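Local coordinates for kelch domain-containing protein (Colletotrichum graminicola M1.001, PDB 5C86) that probably oxidises alcohols to aldehydes at a copper centre, as a secreted fungal member of the galactose oxidase and glyoxal oxidase family, at residues G161-P166 with G207-A212; L167-G172 with A192-K197; W182-G187 with M198-T203. All blocks are in the same frame, centred on the assembly; numbering follows the deposited sequence. Where two conformers were deposited one is given.

Contact 1: residues G161-P166 with G207-A212; sequences GCPVKP and GSNTPA
Asn209 passes its carboxamide between the rings of Pro163 and Pro166, crossing each at about a right angle. Its amide nitrogen reaches back to the backbone: ND2 gives a hydrogen bond to Gly161 O at 2.8 Å, nearly straight at 171°. The acceptor lies almost in the plane of the amide, although the donor stands 44° out of the carbonyl plane of Gly161. With CG lodged between the backbone N and carbonyl carbon (chi1 74°), the amide points toward the loop, where ND2 meets Gly161 O. The same nitrogen packs against CD and CG of Pro163, 3.3 Å from CD, and at the other end of the group Asn209 OD1 meets Pro166 CG at 3.7 Å. Asparagine suits the place because one short, flat group binds a carbonyl with its nitrogen end while its oxygen end abuts a proline.

At the other end of the contact, Gly161 and Gly207 have no side chains to hold the backbones apart, and Gly161 CA lies 4.0 Å from Ser208 CA. Gly161 CA directs a nearly linear C-H toward Gly207 O at 3.5 Å. Gly207 has a positive phi, a conformation open to glycine. Cys162 SG sits 3.6 Å from Ser208 O, a packing contact that a small, polarisable thiol can make in a buried position; the side chain of Cys162 also rests on Tyr201. The hydroxyl of Tyr201 binds Pro163 O, fastening the loop to the next strand inward.

Strand 208-214 is the outermost of its four-stranded antiparallel sheet, and residues 161-166 lie early in the long connection from the preceding sheet: blade edge and inter-blade loop of a kelch beta-propeller.

Contact 2: residues L167-G172 with A192-K197; sequences LVMQRG and AGPSKK
Met169, Ser195 and Gln170 carry most of this contact, in which the long loop entering one blade of the kelch propeller meets the turn between strands 188-191 and 197-202 of that blade. The two pieces are mostly irregular, and residues 167-170 and 194-197 run nearly perpendicular, 95° apart.

Met169 packs across Pro194, its SD 3.8 Å from Pro194 CG. The thioether chain bends at both chi2 and chi3, which curls the sulfur onto the ring; a flexible, apolar side chain can adapt in this way to a rigid proline. Pro194 follows a cis peptide bond, which turns the chain sharply, and it also touches Trp180. The ring is about 10 Å from the side chain of Tyr120, a copper ligand in another structure of the protein, although no copper is bound here.

Ser195 faces the loop. Its CB comes within 3.3 Å of Leu167 O, while two waters bridge the polar groups. One donates to Leu167 O and accepts from Ser195 N; the other donates to Val168 O and accepts from Ser195 OG. OG is swung opposite the backbone N (chi1 177°), and it also accepts from Lys197 N at 3.1 Å, making an ST turn. A small hydroxyl fits here because it can serve the turn and the water together.

Gln170 and Lys196 project further out. Gln170 is exposed, and a water bound by Arg171 NH1 reaches Lys196 NZ weakly. Both chains run extended beyond CG and lie obliquely to each other. Behind them Asp220 joins the two segments, one carboxylate oxygen accepting from Gln170 N and the other from Lys196 N. At the outer end of the pair, Gln170 NE2 lies 3.5 Å from Lys196 CE.

Contact 3: residues W182-G187 with M198-T203; sequences WSWKNG and MNWYDT
Thr203 bonds twice to a single acceptor, Gly187 O. Its hydroxyl donates to this oxygen at 2.6 Å, in the carbonyl plane and on a lone pair, while Thr203 N donates at 3.1 Å from above that plane. The two donors therefore reach the oxygen from different directions. Holding OG1 between the backbone N and carbonyl carbon (chi1 65°) brings the hydroxyl to the same side as the peptide N-H, which makes threonine apt for this double grip. Gly187 has positive phi, a conformation glycine adopts readily, and its own N is bound to Ser127 OG.

Trp184 and Trp200 touch obliquely through Trp184 CD1 and Trp200 CH2, 3.6 Å apart, with the ring planes at 31°. Each indole N-H is satisfied beyond the pair: Trp184 NE1 donates to Gly260 O and Trp200 NE1 to Gln264 O, so both rings can be buried without stranding a donor. Lys185 CG covers part of one face of Trp184, while Lys185 NZ pairs with Glu261.

Asp202 does not bond to the first segment; OD1 forms a salt bridge with Lys204. The Gly187-Thr203 bonds lie at the mouth of the hairpin of adjacent strands 188-191 and 197-202, whereas the tryptophans meet across strand 188-191, within one antiparallel blade of the kelch propeller.

How the contacts relate
All three contacts belong to one blade, the four-stranded sheet 181-183, 188-191, 197-202 and 208-214, and the loop leading into it. The centres of contacts 1 and 3 are about 10 Å apart, those of 1 and 2 about 13 Å, and those of 2 and 3 about 17 Å. Contact 1 spans the longest stretch of chain and encloses the other two, whereas the segments of contacts 2 and 3 alternate. Strand 197-202 is the common element: Thr210 O and Trp200 N pair it with the outer strand. Contacts 1 and 2 join the loop to the blade, while contact 3 lies within it; contact 2 is nearest the copper ligands.

Contact 1: residues G161-P166 with G207-A212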
# COMPACT_ATOMS: atom_id res chain seq x y z
N GLY A 161 -4.70 25.91 2.12
CA GLY A 161 -4.14 25.63 3.41
C GLY A 161 -3.30 24.36 3.48
O GLY A 161 -2.83 24.03 4.58
N CYS A 162 -3.12 23.72 2.32
CA CYS A 162 -2.26 22.48 2.22
C CYS A 162 -1.11 22.62 1.23
O CYS A 162 -1.06 21.95 0.22
CB CYS A 162 -3.12 21.29 1.81
SG CYS A 162 -4.52 20.94 2.88
N PRO A 163 -0.15 23.52 1.53
CA PRO A 163 1.01 23.71 0.78
C PRO A 163 1.94 22.54 0.94
O PRO A 163 2.00 21.91 2.01
CB PRO A 163 1.66 24.94 1.49
CG PRO A 163 1.23 24.86 2.88
CD PRO A 163 -0.20 24.41 2.71
N VAL A 164 2.70 22.26 -0.11
CA VAL A 164 3.69 21.22 -0.03
C VAL A 164 4.93 21.60 0.75
O VAL A 164 5.67 20.72 1.22
CB VAL A 164 4.02 20.67 -1.45
CG1 VAL A 164 4.86 21.64 -2.25
CG2 VAL A 164 4.70 19.32 -1.36
N LYS A 165 5.28 22.91 0.84
CA LYS A 165 6.53 23.28 1.46
C LYS A 165 6.89 22.59 2.75
O LYS A 165 8.04 22.11 2.86
CB LYS A 165 6.63 24.82 1.66
CG LYS A 165 8.01 25.33 2.09
CD LYS A 165 7.92 26.91 2.19
CE LYS A 165 9.15 27.51 2.80
NZ LYS A 165 10.34 27.17 1.99
N PRO A 166 5.94 22.47 3.75
CA PRO A 166 6.30 21.90 5.05
C PRO A 166 6.89 20.46 4.95
O PRO A 166 7.63 20.08 5.81
CB PRO A 166 4.98 21.89 5.86
CG PRO A 166 4.15 22.90 5.19
CD PRO A 166 4.56 22.99 3.76
N GLY A 207 -8.61 23.93 3.58
CA GLY A 207 -7.44 23.22 4.04
C GLY A 207 -6.71 23.88 5.15
O GLY A 207 -6.89 25.07 5.48
N SER A 208 -5.83 23.12 5.75
CA SER A 208 -5.01 23.64 6.77
C SER A 208 -3.85 22.66 6.97
O SER A 208 -3.89 21.52 6.42
CB SER A 208 -5.83 23.85 8.04
OG SER A 208 -5.84 22.71 8.85
N ASN A 209 -2.83 23.12 7.67
CA ASN A 209 -1.66 22.30 7.99
C ASN A 209 -1.04 22.76 9.22
O ASN A 209 -1.16 23.94 9.57
CB ASN A 209 -0.64 22.29 6.83
CG ASN A 209 0.14 23.62 6.70
OD1 ASN A 209 1.24 23.78 7.24
ND2 ASN A 209 -0.44 24.55 6.01
N THR A 210 -0.43 21.86 9.97
CA THR A 210 0.26 22.18 11.19
C THR A 210 1.31 21.13 11.48
O THR A 210 1.08 19.96 11.17
CB THR A 210 -0.73 22.41 12.36
OG1 THR A 210 -0.11 23.23 13.35
CG2 THR A 210 -1.29 21.11 12.98
N PRO A 211 2.43 21.51 12.11
CA PRO A 211 3.45 20.53 12.44
C PRO A 211 2.99 19.41 13.39
O PRO A 211 2.19 19.61 14.31
CB PRO A 211 4.58 21.35 13.06
CG PRO A 211 4.41 22.72 12.46
CD PRO A 211 2.91 22.90 12.35
N ALA A 212 3.46 18.19 13.11
CA ALA A 212 3.14 17.01 13.90
C ALA A 212 4.35 16.56 14.70
O ALA A 212 4.30 15.57 15.41
CB ALA A 212 2.67 15.88 12.93

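Contact 2: residues L167-G172 with A192-K197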
# COMPACT_ATOMS: atom_id res chain seq x y z
N LEU A 167 6.48 19.70 3.94
CA LEU A 167 6.97 18.26 3.85
C LEU A 167 8.18 18.12 2.97
O LEU A 167 8.77 17.04 2.96
CB LEU A 167 5.84 17.37 3.35
CG LEU A 167 5.32 17.51 1.91
CD1 LEU A 167 6.25 17.00 0.83
CD2 LEU A 167 3.98 16.79 1.80
N VAL A 168 8.70 19.16 2.31
CA VAL A 168 9.77 18.92 1.35
C VAL A 168 11.05 18.54 2.12
O VAL A 168 11.45 19.13 3.12
CB VAL A 168 9.97 20.19 0.49
CG1 VAL A 168 11.15 20.08 -0.45
CG2 VAL A 168 8.70 20.55 -0.25
N MET A 169 11.75 17.51 1.61
CA MET A 169 13.02 17.09 2.21
C MET A 169 14.11 18.14 1.96
O MET A 169 14.01 18.96 1.05
CB MET A 169 13.50 15.81 1.55
CG MET A 169 12.48 14.69 1.64
SD MET A 169 13.24 13.17 2.11
CE MET A 169 14.86 13.11 1.33
N GLN A 170 15.19 18.01 2.72
CA GLN A 170 16.28 18.99 2.66
C GLN A 170 17.11 18.87 1.38
O GLN A 170 17.60 19.86 0.91
CB GLN A 170 17.18 18.82 3.91
CG GLN A 170 16.65 19.32 5.24
CD GLN A 170 17.72 19.36 6.35
OE1 GLN A 170 18.92 19.39 6.09
NE2 GLN A 170 17.27 19.36 7.59
N ARG A 171 17.24 17.68 0.81
CA ARG A 171 18.20 17.36 -0.24
C ARG A 171 17.58 16.46 -1.30
O ARG A 171 16.63 15.69 -1.02
CB ARG A 171 19.39 16.53 0.32
CG ARG A 171 20.09 17.13 1.54
CD ARG A 171 21.02 16.06 2.14
NE ARG A 171 21.60 16.35 3.45
CZ ARG A 171 20.99 16.25 4.64
NH1 ARG A 171 19.71 15.89 4.81
NH2 ARG A 171 21.72 16.53 5.72
N GLY A 172 18.24 16.46 -2.44
CA GLY A 172 18.08 15.42 -3.46
C GLY A 172 16.93 15.70 -4.41
O GLY A 172 16.21 16.70 -4.32
N ALA A 192 3.74 11.53 7.42
CA ALA A 192 4.62 10.92 8.36
C ALA A 192 6.10 10.92 8.01
O ALA A 192 6.94 10.57 8.81
CB ALA A 192 4.12 9.50 8.72
N GLY A 193 6.34 11.36 6.79
CA GLY A 193 7.66 11.33 6.21
C GLY A 193 7.51 11.48 4.72
O GLY A 193 6.43 11.79 4.25
N PRO A 194 8.58 11.26 3.94
CA PRO A 194 9.92 10.87 4.36
C PRO A 194 10.74 11.91 5.06
O PRO A 194 11.67 11.61 5.76
CB PRO A 194 10.62 10.50 3.01
CG PRO A 194 9.88 11.35 2.01
CD PRO A 194 8.45 11.28 2.48
N SER A 195 10.40 13.18 4.83
CA SER A 195 11.10 14.24 5.61
C SER A 195 10.99 13.87 7.10
O SER A 195 9.98 13.38 7.56
CB SER A 195 10.38 15.55 5.42
OG SER A 195 10.98 16.57 6.22
N LYS A 196 11.99 14.24 7.87
CA LYS A 196 11.99 14.06 9.28
C LYS A 196 10.97 14.97 9.95
O LYS A 196 10.58 14.68 11.09
CB LYS A 196 13.41 14.29 9.90
CG LYS A 196 13.91 15.69 9.76
CD LYS A 196 15.41 15.64 10.03
CE LYS A 196 16.10 16.95 9.90
NZ LYS A 196 17.58 16.61 9.89
N LYS A 197 10.53 16.04 9.29
CA LYS A 197 9.46 16.90 9.74
C LYS A 197 8.11 16.35 9.30
O LYS A 197 7.83 16.33 8.09
CB LYS A 197 9.61 18.30 9.16
CG LYS A 197 10.81 19.01 9.77
CD LYS A 197 11.04 20.36 9.14
CE LYS A 197 11.84 20.31 7.87
NZ LYS A 197 11.27 21.23 6.82
O HOH W 1 8.39 14.34 3.14
O HOH W 2 10.10 18.97 5.57
O HOH W 3 18.22 14.45 7.28

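Contact 3: residues W182-G187 with M198-T203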
# COMPACT_ATOMS: atom_id res chain seq x y z
N TRP A 182 -1.01 9.24 5.59
CA TRP A 182 -1.92 8.37 6.36
C TRP A 182 -3.19 9.14 6.70
O TRP A 182 -3.10 10.02 7.54
CB TRP A 182 -1.22 7.79 7.61
CG TRP A 182 -0.20 6.83 7.21
CD1 TRP A 182 1.15 7.01 7.14
CD2 TRP A 182 -0.47 5.55 6.63
NE1 TRP A 182 1.74 5.90 6.57
CE2 TRP A 182 0.78 4.99 6.26
CE3 TRP A 182 -1.63 4.87 6.36
CZ2 TRP A 182 0.87 3.78 5.60
CZ3 TRP A 182 -1.56 3.68 5.73
CH2 TRP A 182 -0.30 3.15 5.34
N SER A 183 -4.29 8.74 6.11
CA SER A 183 -5.56 9.36 6.44
C SER A 183 -6.01 9.05 7.84
O SER A 183 -5.78 7.93 8.38
CB SER A 183 -6.62 8.90 5.50
OG SER A 183 -6.32 9.32 4.19
N TRP A 184 -6.61 10.05 8.48
CA TRP A 184 -7.00 9.93 9.87
C TRP A 184 -8.37 10.65 10.14
O TRP A 184 -9.11 10.88 9.23
CB TRP A 184 -5.84 10.37 10.78
CG TRP A 184 -5.87 9.99 12.22
CD1 TRP A 184 -5.74 10.85 13.37
CD2 TRP A 184 -6.01 8.67 12.77
NE1 TRP A 184 -5.77 10.11 14.51
CE2 TRP A 184 -5.94 8.79 14.20
CE3 TRP A 184 -6.13 7.39 12.20
CZ2 TRP A 184 -5.97 7.70 15.01
CZ3 TRP A 184 -6.15 6.26 13.07
CH2 TRP A 184 -6.11 6.45 14.44
N LYS A 185 -8.63 10.96 11.39
CA LYS A 185 -9.95 11.39 11.81
C LYS A 185 -10.36 12.67 11.10
O LYS A 185 -9.50 13.55 10.88
CB LYS A 185 -9.94 11.55 13.31
CG LYS A 185 -9.72 10.24 14.06
CD LYS A 185 -9.67 10.42 15.58
CE LYS A 185 -9.33 9.09 16.28
NZ LYS A 185 -9.65 9.22 17.76
N ASN A 186 -11.64 12.75 10.76
CA ASN A 186 -12.29 14.01 10.31
C ASN A 186 -11.55 14.72 9.19
O ASN A 186 -11.27 15.94 9.24
CB ASN A 186 -12.28 14.93 11.53
CG ASN A 186 -13.25 16.12 11.39
OD1 ASN A 186 -14.12 16.12 10.55
ND2 ASN A 186 -13.02 17.13 12.15
N GLY A 187 -11.16 13.95 8.22
CA GLY A 187 -10.61 14.45 6.99
C GLY A 187 -9.17 14.84 7.10
O GLY A 187 -8.66 15.44 6.17
N MET A 198 7.32 15.87 10.27
CA MET A 198 5.97 15.39 9.99
C MET A 198 4.95 16.52 10.11
O MET A 198 5.14 17.42 10.94
CB MET A 198 5.60 14.29 10.98
CG MET A 198 6.67 13.21 11.11
SD MET A 198 6.19 11.77 12.07
CE MET A 198 6.06 12.45 13.72
N ASN A 199 3.87 16.44 9.39
CA ASN A 199 2.87 17.53 9.30
C ASN A 199 1.49 16.96 9.20
O ASN A 199 1.25 16.01 8.44
CB ASN A 199 3.12 18.36 8.11
CG ASN A 199 4.42 19.17 8.23
OD1 ASN A 199 4.44 20.24 8.89
ND2 ASN A 199 5.50 18.66 7.71
N TRP A 200 0.56 17.59 9.91
CA TRP A 200 -0.82 17.34 9.68
C TRP A 200 -1.40 18.21 8.60
O TRP A 200 -1.02 19.37 8.53
CB TRP A 200 -1.61 17.62 10.97
CG TRP A 200 -1.43 16.69 12.04
CD1 TRP A 200 -0.70 16.84 13.17
CD2 TRP A 200 -2.02 15.36 12.12
NE1 TRP A 200 -0.82 15.74 13.97
CE2 TRP A 200 -1.62 14.82 13.33
CE3 TRP A 200 -2.85 14.61 11.29
CZ2 TRP A 200 -1.96 13.53 13.72
CZ3 TRP A 200 -3.21 13.32 11.72
CH2 TRP A 200 -2.77 12.83 12.92
N TYR A 201 -2.26 17.64 7.75
CA TYR A 201 -3.04 18.33 6.76
C TYR A 201 -4.50 18.06 7.03
O TYR A 201 -4.89 16.97 7.51
CB TYR A 201 -2.74 17.89 5.36
CG TYR A 201 -1.35 18.31 4.89
CD1 TYR A 201 -1.18 19.53 4.27
CD2 TYR A 201 -0.22 17.52 5.08
CE1 TYR A 201 0.08 19.95 3.84
CE2 TYR A 201 1.02 17.94 4.67
CZ TYR A 201 1.18 19.17 4.06
OH TYR A 201 2.41 19.62 3.58
N ASP A 202 -5.34 19.09 6.81
CA ASP A 202 -6.78 18.99 6.90
C ASP A 202 -7.26 19.22 5.52
O ASP A 202 -6.87 20.19 4.86
CB ASP A 202 -7.30 20.06 7.87
CG ASP A 202 -8.83 20.00 8.08
OD1 ASP A 202 -9.56 19.27 7.41
OD2 ASP A 202 -9.27 20.76 8.97
N THR A 203 -8.07 18.30 5.02
CA THR A 203 -8.52 18.30 3.69
C THR A 203 -9.91 18.92 3.55
O THR A 203 -10.45 18.86 2.44
CB THR A 203 -8.54 16.88 3.07
OG1 THR A 203 -9.50 16.08 3.77
CG2 THR A 203 -7.09 16.25 3.15